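Plexin-A4 (Homo sapiens, PDB 4E74) is a plexin receptor whose cytoplasmic Rho GTPase-binding domain, the part crystallised here, probably docks small Rho-family GTPases during signalling. Local coordinates at residues Leu67-Gly72 against Tyr101-Gly106. Sequence-based numbering, arbitrary orientation.
Sequences LEWRQG and YQVPDG
W69 swings its CG anti to the backbone N (chi1 178°), which sends the indole off the strand toward V103; on the valine, CG1 takes the anti position (chi1 177°), and CG2, held beside the backbone N, is the methyl that meets the ring. In this ubiquitin-like Rho GTPase-binding domain, the indole joins strand 65-70 of the mixed sheet to the loop between helix 98-101 and strand 108-113. V103 CG2 sits 4.0 Å from the centroid of the six-membered ring of W69, 12° off its normal, a CH-pi contact over the face. The same indole is sandwiched: Q71, two residues on, lays its CG over the opposite face, 3.7 Å above the plane, while its OE1 is hydrogen-bonded to S73 OG.

Loop atoms also border the benzo ring obliquely. The helix closes in a Schellman motif with Q102 at positive phi, and Y101 O lies 3.8 Å from W69 CZ3, a contact rather than a hydrogen bond. The phenol of Y101 turns away, its OH hydrogen-bonded to D83 OD2 and to Q80 O.

On the sheet face turned away from the indole, R70 and E68 form a salt bridge in which NE and NH2 of R70 both donate to OE1 of E68, at 2.8 and 2.9 Å. OE1 lies nearly in the guanidinium plane. The negative charge of E68 probably eases the closeness of R70 NH2 to R76 NH1. Back at the indole, P104 crosses the tryptophan side chain at about a right angle, its CD 3.6 Å from W69 CZ2.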
loop_
_atom_site.group_PDB
_atom_site.type_symbol
_atom_site.label_atom_id
_atom_site.label_comp_id
_atom_site.label_asym_id
_atom_site.label_seq_id
_atom_site.Cartn_x
_atom_site.Cartn_y
_atom_site.Cartn_z
ATOM N N LEU A 67 -11.325 13.055 3.917
ATOM C CA LEU A 67 -12.396 12.475 4.669
ATOM C C LEU A 67 -13.583 13.421 4.762
ATOM O O LEU A 67 -13.433 14.542 5.249
ATOM C CB LEU A 67 -11.924 12.142 6.099
ATOM C CG LEU A 67 -12.896 11.379 7.012
ATOM C CD1 LEU A 67 -13.333 10.009 6.451
ATOM C CD2 LEU A 67 -12.283 11.251 8.405
ATOM N N GLU A 68 -14.741 12.962 4.330
ATOM C CA GLU A 68 -15.965 13.788 4.372
ATOM C C GLU A 68 -16.924 13.234 5.407
ATOM O O GLU A 68 -17.395 12.093 5.294
ATOM C CB GLU A 68 -16.638 13.805 3.022
ATOM C CG GLU A 68 -17.834 14.758 2.873
ATOM C CD GLU A 68 -18.473 14.642 1.522
ATOM O OE1 GLU A 68 -18.917 13.530 1.140
ATOM O OE2 GLU A 68 -18.605 15.717 0.868
ATOM N N TRP A 69 -17.218 14.030 6.433
ATOM C CA TRP A 69 -18.238 13.654 7.432
ATOM C C TRP A 69 -19.618 14.047 6.977
ATOM O O TRP A 69 -19.903 15.238 6.786
ATOM C CB TRP A 69 -17.876 14.320 8.770
ATOM C CG TRP A 69 -18.825 14.084 9.921
ATOM C CD1 TRP A 69 -19.804 13.129 10.062
ATOM C CD2 TRP A 69 -18.863 14.889 11.149
ATOM N NE1 TRP A 69 -20.466 13.264 11.305
ATOM C CE2 TRP A 69 -19.917 14.317 11.989
ATOM C CE3 TRP A 69 -18.143 15.993 11.603
ATOM C CZ2 TRP A 69 -20.220 14.869 13.226
ATOM C CZ3 TRP A 69 -18.446 16.507 12.880
ATOM C CH2 TRP A 69 -19.463 15.958 13.640
ATOM N N ARG A 70 -20.456 13.067 6.689
ATOM C CA ARG A 70 -21.843 13.283 6.263
ATOM C C ARG A 70 -22.770 13.263 7.476
ATOM O O ARG A 70 -23.259 12.200 7.910
ATOM C CB ARG A 70 -22.277 12.271 5.200
ATOM C CG ARG A 70 -21.387 12.340 3.966
ATOM C CD ARG A 70 -21.894 11.500 2.795
ATOM N NE ARG A 70 -21.011 11.732 1.678
ATOM C CZ ARG A 70 -21.151 11.219 0.457
ATOM N NH1 ARG A 70 -22.124 10.369 0.196
ATOM N NH2 ARG A 70 -20.288 11.569 -0.488
ATOM N N GLN A 71 -22.935 14.445 8.088
ATOM C CA GLN A 71 -23.712 14.600 9.328
ATOM C C GLN A 71 -25.188 14.258 9.143
ATOM O O GLN A 71 -25.754 14.443 8.068
ATOM C CB GLN A 71 -23.653 16.065 9.801
ATOM C CG GLN A 71 -22.306 16.535 10.247
ATOM C CD GLN A 71 -22.366 17.886 10.940
ATOM O OE1 GLN A 71 -23.361 18.647 10.815
ATOM N NE2 GLN A 71 -21.271 18.234 11.654
ATOM N N GLY A 72 -25.828 13.869 10.245
ATOM C CA GLY A 72 -27.269 13.664 10.250
ATOM C C GLY A 72 -28.013 14.957 9.902
ATOM O O GLY A 72 -29.125 14.924 9.354
ATOM N N TYR A 101 -12.660 16.646 16.489
ATOM C CA TYR A 101 -13.878 17.085 15.797
ATOM C C TYR A 101 -15.199 16.643 16.440
ATOM O O TYR A 101 -16.276 17.003 15.979
ATOM C CB TYR A 101 -13.847 16.606 14.338
ATOM C CG TYR A 101 -12.852 17.277 13.394
ATOM C CD1 TYR A 101 -13.060 18.593 12.926
ATOM C CD2 TYR A 101 -11.782 16.579 12.862
ATOM C CE1 TYR A 101 -12.186 19.157 12.020
ATOM C CE2 TYR A 101 -10.894 17.121 11.955
ATOM C CZ TYR A 101 -11.118 18.422 11.492
ATOM O OH TYR A 101 -10.311 18.991 10.550
ATOM N N GLN A 102 -15.104 15.842 17.521
ATOM C CA GLN A 102 -16.248 15.352 18.251
ATOM C C GLN A 102 -17.192 14.547 17.367
ATOM O O GLN A 102 -18.425 14.627 17.441
ATOM C CB GLN A 102 -16.957 16.512 18.998
ATOM C CG GLN A 102 -16.065 17.166 20.023
ATOM C CD GLN A 102 -16.804 18.248 20.805
ATOM O OE1 GLN A 102 -17.323 19.172 20.220
ATOM N NE2 GLN A 102 -16.859 18.114 22.137
ATOM N N VAL A 103 -16.587 13.654 16.549
ATOM C CA VAL A 103 -17.371 12.803 15.675
ATOM C C VAL A 103 -17.974 11.637 16.471
ATOM O O VAL A 103 -17.237 10.898 17.075
ATOM C CB VAL A 103 -16.509 12.263 14.508
ATOM C CG1 VAL A 103 -17.331 11.325 13.657
ATOM C CG2 VAL A 103 -15.968 13.444 13.675
ATOM N N PRO A 104 -19.319 11.507 16.490
ATOM C CA PRO A 104 -19.973 10.433 17.234
ATOM C C PRO A 104 -19.752 9.062 16.650
ATOM O O PRO A 104 -19.557 8.932 15.428
ATOM C CB PRO A 104 -21.460 10.760 17.115
ATOM C CG PRO A 104 -21.552 12.194 16.774
ATOM C CD PRO A 104 -20.283 12.526 16.019
ATOM N N ASP A 105 -19.813 8.030 17.503
ATOM C CA ASP A 105 -19.751 6.669 17.013
ATOM C C ASP A 105 -20.894 6.433 16.036
ATOM O O ASP A 105 -22.032 6.940 16.232
ATOM C CB ASP A 105 -19.846 5.673 18.191
ATOM C CG ASP A 105 -19.881 4.199 17.730
ATOM O OD1 ASP A 105 -18.839 3.649 17.419
ATOM O OD2 ASP A 105 -20.982 3.589 17.685
ATOM N N GLY A 106 -20.616 5.706 14.941
ATOM C CA GLY A 106 -21.600 5.413 13.946
ATOM C C GLY A 106 -21.820 6.455 12.854
ATOM O O GLY A 106 -22.635 6.262 11.948
#